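Local coordinates for protein FMN-dependent NADH-azoreductase 1 (Bacillus anthracis, PDB 3U7I) that probably uses FMN and NADH to reduce electrophilic quinones and to cleave the azo bond of aromatic azo compounds, working as a homodimer, at residues D157-Y160 against T161-Y165; K168-K171 against A172-F176. All blocks are in the same frame, centred on the assembly; numbering follows the deposited sequence.

Contact 1 of 2, residues D157-Y160 against T161-Y165; sequences DDWY and TDVEY
Trp159, at the start of the short helix 159-162, meets Val163 just past its C-terminal end, a local contact one turn apart; the helix follows strand 143-149 and precedes helix 165-177 in the chain, well out from the centre of the flavodoxin-like fold. With CG anti to the backbone N (chi1 178°), the Trp159 indole reaches out on the side where Val163 sits, and Val163 lays both methyls against one face. Val163 CG2 sits 3.6 Å from the centroid of the Trp159 six-membered ring, almost on its normal, a clear CH-pi contact, while Val163 CG1 lies 3.5 Å from Trp159 NE1. At the N-cap, Asp158 N donates to Thr161 OG1 at 3.1 Å, and that hydroxyl is also hydrogen-bonded to Tyr154 O. Asp162 N reaches Asp158 O at 3.2 Å; Val163 N reaches Trp159 O at 3.0 Å, after which Val163 leaves helical geometry. Phe107 packs edge-to-face on Trp159, and the indole also meets the Phe176 ring of the second subunit. Glu164 forms a salt bridge with Arg186 through OE2, which Gln148 also hydrogen-bonds. The chemistry thus divides: backbone bonds and the threonine hydroxyl hold the turn, whereas the valine methyls back an indole that takes part in the dimer interface.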
loop_
_atom_site.group_PDB
_atom_site.type_symbol
_atom_site.label_atom_id
_atom_site.label_comp_id
_atom_site.label_asym_id
_atom_site.label_seq_id
_atom_site.Cartn_x
_atom_site.Cartn_y
_atom_site.Cartn_z
ATOM N N ASP C 157 8.738 -20.539 1.292
ATOM C CA ASP C 157 8.559 -20.384 2.739
ATOM C C ASP C 157 9.827 -19.859 3.409
ATOM O O ASP C 157 10.334 -20.449 4.370
ATOM C CB ASP C 157 8.085 -21.689 3.389
ATOM C CG ASP C 157 6.705 -22.125 2.891
ATOM O OD1 ASP C 157 5.813 -21.260 2.733
ATOM O OD2 ASP C 157 6.513 -23.340 2.648
ATOM N N ASP C 158 10.329 -18.747 2.877
ATOM C CA ASP C 158 11.508 -18.074 3.409
ATOM C C ASP C 158 11.154 -16.608 3.624
ATOM O O ASP C 158 9.982 -16.272 3.792
ATOM C CB ASP C 158 12.690 -18.208 2.445
ATOM C CG ASP C 158 12.353 -17.735 1.038
ATOM O OD1 ASP C 158 11.233 -17.213 0.841
ATOM O OD2 ASP C 158 13.206 -17.875 0.134
ATOM N N TRP C 159 12.155 -15.737 3.601
ATOM C CA TRP C 159 11.925 -14.314 3.827
ATOM C C TRP C 159 10.911 -13.739 2.848
ATOM O O TRP C 159 9.987 -13.032 3.255
ATOM C CB TRP C 159 13.237 -13.528 3.756
ATOM C CG TRP C 159 13.076 -12.043 3.943
ATOM C CD1 TRP C 159 12.950 -11.375 5.128
ATOM C CD2 TRP C 159 13.038 -11.042 2.914
ATOM N NE1 TRP C 159 12.827 -10.021 4.901
ATOM C CE2 TRP C 159 12.883 -9.790 3.547
ATOM C CE3 TRP C 159 13.118 -11.084 1.514
ATOM C CZ2 TRP C 159 12.804 -8.590 2.833
ATOM C CZ3 TRP C 159 13.041 -9.891 0.807
ATOM C CH2 TRP C 159 12.890 -8.663 1.466
ATOM N N TYR C 160 11.074 -14.040 1.562
ATOM C CA TYR C 160 10.154 -13.522 0.541
ATOM C C TYR C 160 8.694 -13.854 0.858
ATOM O O TYR C 160 7.808 -13.005 0.710
ATOM C CB TYR C 160 10.533 -14.024 -0.862
ATOM C CG TYR C 160 11.791 -13.380 -1.405
ATOM C CD1 TYR C 160 13.050 -13.870 -1.065
ATOM C CD2 TYR C 160 11.722 -12.274 -2.245
ATOM C CE1 TYR C 160 14.204 -13.277 -1.552
ATOM C CE2 TYR C 160 12.871 -11.673 -2.734
ATOM C CZ TYR C 160 14.107 -12.178 -2.387
ATOM O OH TYR C 160 15.250 -11.578 -2.874
ATOM N N THR C 161 8.455 -15.089 1.295
ATOM C CA THR C 161 7.113 -15.528 1.667
ATOM C C THR C 161 6.579 -14.664 2.803
ATOM O O THR C 161 5.407 -14.306 2.818
ATOM C CB THR C 161 7.103 -16.993 2.126
ATOM O OG1 THR C 161 7.861 -17.789 1.209
ATOM C CG2 THR C 161 5.672 -17.516 2.197
ATOM N N ASP C 162 7.451 -14.334 3.749
ATOM C CA ASP C 162 7.065 -13.558 4.918
ATOM C C ASP C 162 6.771 -12.086 4.596
ATOM O O ASP C 162 5.951 -11.461 5.268
ATOM C CB ASP C 162 8.132 -13.667 6.006
ATOM C CG ASP C 162 8.327 -15.092 6.481
ATOM O OD1 ASP C 162 7.362 -15.881 6.381
ATOM O OD2 ASP C 162 9.439 -15.426 6.951
ATOM N N VAL C 163 7.418 -11.540 3.563
ATOM C CA VAL C 163 7.236 -10.125 3.202
ATOM C C VAL C 163 6.370 -9.899 1.963
ATOM O O VAL C 163 6.363 -8.810 1.387
ATOM C CB VAL C 163 8.591 -9.380 3.042
ATOM C CG1 VAL C 163 9.370 -9.450 4.333
ATOM C CG2 VAL C 163 9.404 -9.949 1.886
ATOM N N GLU C 164 5.629 -10.928 1.568
ATOM C CA GLU C 164 4.707 -10.814 0.446
ATOM C C GLU C 164 3.435 -10.138 0.936
ATOM O O GLU C 164 2.378 -10.767 1.031
ATOM C CB GLU C 164 4.391 -12.196 -0.150
ATOM C CG GLU C 164 3.710 -12.130 -1.515
ATOM C CD GLU C 164 3.162 -13.468 -1.961
ATOM O OE1 GLU C 164 3.093 -14.394 -1.117
ATOM O OE2 GLU C 164 2.803 -13.595 -3.154
ATOM N N TYR C 165 3.539 -8.851 1.249
ATOM C CA TYR C 165 2.419 -8.140 1.862
ATOM C C TYR C 165 1.306 -7.790 0.891
ATOM O O TYR C 165 0.172 -7.583 1.307
ATOM C CB TYR C 165 2.894 -6.912 2.640
ATOM C CG TYR C 165 3.665 -7.306 3.870
ATOM C CD1 TYR C 165 3.044 -8.017 4.896
ATOM C CD2 TYR C 165 5.019 -7.000 4.001
ATOM C CE1 TYR C 165 3.741 -8.402 6.021
ATOM C CE2 TYR C 165 5.725 -7.382 5.129
ATOM C CZ TYR C 165 5.074 -8.075 6.136
ATOM O OH TYR C 165 5.767 -8.460 7.259
#

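Contact 2 of 2, residues K168-K171 against A172-F176; sequences KYLK and AMFNF
Met173, a selenomethionine here, packs against Tyr169 one turn earlier in the middle of helix 165-177. Its CB lies 3.5 Å from Tyr169 O, the same carbonyl that accepts the nearly straight bond from Met173 N (2.9 Å, 171°). Met173 CG, beside the backbone N at chi1 -67°, then comes in over one face of the phenol ring, offset toward the rim and 3.4 Å from Tyr169 CZ, which makes a CH-pi contact. The chain bends at chi2 and again at chi3, and Met173 SE reaches the ring obliquely, 4.5 Å from the Tyr169 centroid, as a Met-aromatic contact with CE1 its nearest ring atom. The second bend keeps the terminal Met173 CE close to the ring, about 4.3 Å from Tyr169 CE1. The phenol is held at its far end too, because Tyr169 OH is hydrogen-bonded to Asn106 O of the second subunit.

Leu170 and Phe174 make a second pair, lying side by side and pointing the same way, with Leu170 CD2 3.8 Å from Phe174 CE2. Leu170 O takes the helical bond from Phe174 N at 3.0 Å and also lies at the edge of the Phe174 ring, near its plane, 3.0 Å from Phe174 CD2. The two pairs leave the helix in different directions. Leu170 and Phe174 both rest on Ile100 of strand 97-103, while Tyr169 and Met173 both touch Met117 of helix 111-120, which Phe174 reaches as well. Phe107 of the second subunit packs on Met173, leaving this helix between its own sheet, the neighbouring helix and the partner chain.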
loop_
_atom_site.group_PDB
_atom_site.type_symbol
_atom_site.label_atom_id
_atom_site.label_comp_id
_atom_site.label_asym_id
_atom_site.label_seq_id
_atom_site.Cartn_x
_atom_site.Cartn_y
_atom_site.Cartn_z
ATOM N N LYS C 168 -0.689 -11.047 1.347
ATOM C CA LYS C 168 -1.165 -11.112 2.727
ATOM C C LYS C 168 -2.290 -10.108 2.970
ATOM O O LYS C 168 -3.342 -10.451 3.519
ATOM C CB LYS C 168 -0.003 -10.893 3.707
ATOM C CG LYS C 168 0.957 -12.068 3.739
ATOM C CD LYS C 168 2.065 -11.867 4.757
ATOM C CE LYS C 168 2.804 -13.179 5.014
ATOM N NZ LYS C 168 3.711 -13.043 6.188
ATOM N N TYR C 169 -2.075 -8.874 2.532
ATOM C CA TYR C 169 -3.066 -7.825 2.710
ATOM C C TYR C 169 -4.342 -8.121 1.932
ATOM O O TYR C 169 -5.437 -8.102 2.501
ATOM C CB TYR C 169 -2.488 -6.482 2.289
ATOM C CG TYR C 169 -3.460 -5.336 2.370
ATOM C CD1 TYR C 169 -3.786 -4.768 3.593
ATOM C CD2 TYR C 169 -4.046 -4.816 1.227
ATOM C CE1 TYR C 169 -4.668 -3.711 3.676
ATOM C CE2 TYR C 169 -4.933 -3.759 1.297
ATOM C CZ TYR C 169 -5.243 -3.205 2.522
ATOM O OH TYR C 169 -6.119 -2.138 2.602
ATOM N N LEU C 170 -4.219 -8.408 0.639
ATOM C CA LEU C 170 -5.420 -8.656 -0.167
ATOM C C LEU C 170 -6.273 -9.815 0.355
ATOM O O LEU C 170 -7.487 -9.667 0.492
ATOM C CB LEU C 170 -5.079 -8.840 -1.654
ATOM C CG LEU C 170 -4.548 -7.585 -2.353
ATOM C CD1 LEU C 170 -4.051 -7.908 -3.751
ATOM C CD2 LEU C 170 -5.620 -6.505 -2.394
ATOM N N LYS C 171 -5.651 -10.964 0.638
ATOM C CA LYS C 171 -6.384 -12.105 1.186
ATOM C C LYS C 171 -7.114 -11.720 2.480
ATOM O O LYS C 171 -8.303 -12.030 2.664
ATOM C CB LYS C 171 -5.436 -13.272 1.474
ATOM C CG LYS C 171 -6.162 -14.580 1.792
ATOM C CD LYS C 171 -5.192 -15.674 2.171
ATOM C CE LYS C 171 -5.911 -16.999 2.293
ATOM N NZ LYS C 171 -5.012 -18.014 2.897
ATOM N N ALA C 172 -6.382 -11.047 3.373
ATOM C CA ALA C 172 -6.906 -10.619 4.674
ATOM C C ALA C 172 -8.121 -9.703 4.544
ATOM O O ALA C 172 -9.165 -9.954 5.170
ATOM C CB ALA C 172 -5.805 -9.932 5.504
HETATM N N MSE C 173 -7.978 -8.643 3.741
HETATM C CA MSE C 173 -9.039 -7.655 3.578
HETATM C C MSE C 173 -10.273 -8.305 2.973
HETATM O O MSE C 173 -11.396 -8.105 3.448
HETATM C CB MSE C 173 -8.583 -6.495 2.701
HETATM C CG MSE C 173 -7.492 -5.643 3.344
HETATM SE SE MSE C 173 -7.977 -4.919 5.093
HETATM C CE MSE C 173 -7.018 -6.159 6.236
ATOM N N PHE C 174 -10.073 -9.098 1.926
ATOM C CA PHE C 174 -11.236 -9.680 1.266
ATOM C C PHE C 174 -11.917 -10.721 2.123
ATOM O O PHE C 174 -13.145 -10.808 2.107
ATOM C CB PHE C 174 -10.932 -10.134 -0.165
ATOM C CG PHE C 174 -10.736 -8.976 -1.100
ATOM C CD1 PHE C 174 -11.826 -8.301 -1.619
ATOM C CD2 PHE C 174 -9.461 -8.510 -1.396
ATOM C CE1 PHE C 174 -11.649 -7.211 -2.451
ATOM C CE2 PHE C 174 -9.276 -7.423 -2.226
ATOM C CZ PHE C 174 -10.368 -6.769 -2.752
ATOM N N ASN C 175 -11.135 -11.463 2.908
ATOM C CA ASN C 175 -11.718 -12.413 3.857
ATOM C C ASN C 175 -12.538 -11.673 4.911
ATOM O O ASN C 175 -13.645 -12.090 5.286
ATOM C CB ASN C 175 -10.663 -13.294 4.520
ATOM C CG ASN C 175 -11.289 -14.407 5.348
ATOM O OD1 ASN C 175 -11.502 -15.520 4.857
ATOM N ND2 ASN C 175 -11.596 -14.109 6.608
ATOM N N PHE C 176 -11.988 -10.556 5.373
ATOM C CA PHE C 176 -12.715 -9.678 6.276
ATOM C C PHE C 176 -14.072 -9.256 5.693
ATOM O O PHE C 176 -15.097 -9.352 6.366
ATOM C CB PHE C 176 -11.871 -8.454 6.627
ATOM C CG PHE C 176 -12.630 -7.392 7.352
ATOM C CD1 PHE C 176 -13.199 -7.658 8.591
ATOM C CD2 PHE C 176 -12.771 -6.127 6.800
ATOM C CE1 PHE C 176 -13.905 -6.676 9.271
ATOM C CE2 PHE C 176 -13.474 -5.140 7.472
ATOM C CZ PHE C 176 -14.044 -5.418 8.710
#

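Leaving strand 143-149, the chain first forms contact 1 in the short helix 159-162, then, a few residues on, contact 2 in helix 165-177, before strand 181-187. The two lie in series, neither enclosing the other; each closes just a local turn, and their centres are about 16 Å apart. Lys168 joins them, its NZ 2.9 Å from Asp162 O in a probable hydrogen bond between the second helix and the end of the first. Contact 2 belongs to the layer against the parallel sheet, contact 1 to a projection farther out. Both touch the second subunit, so the two contact regions come together across the dimer.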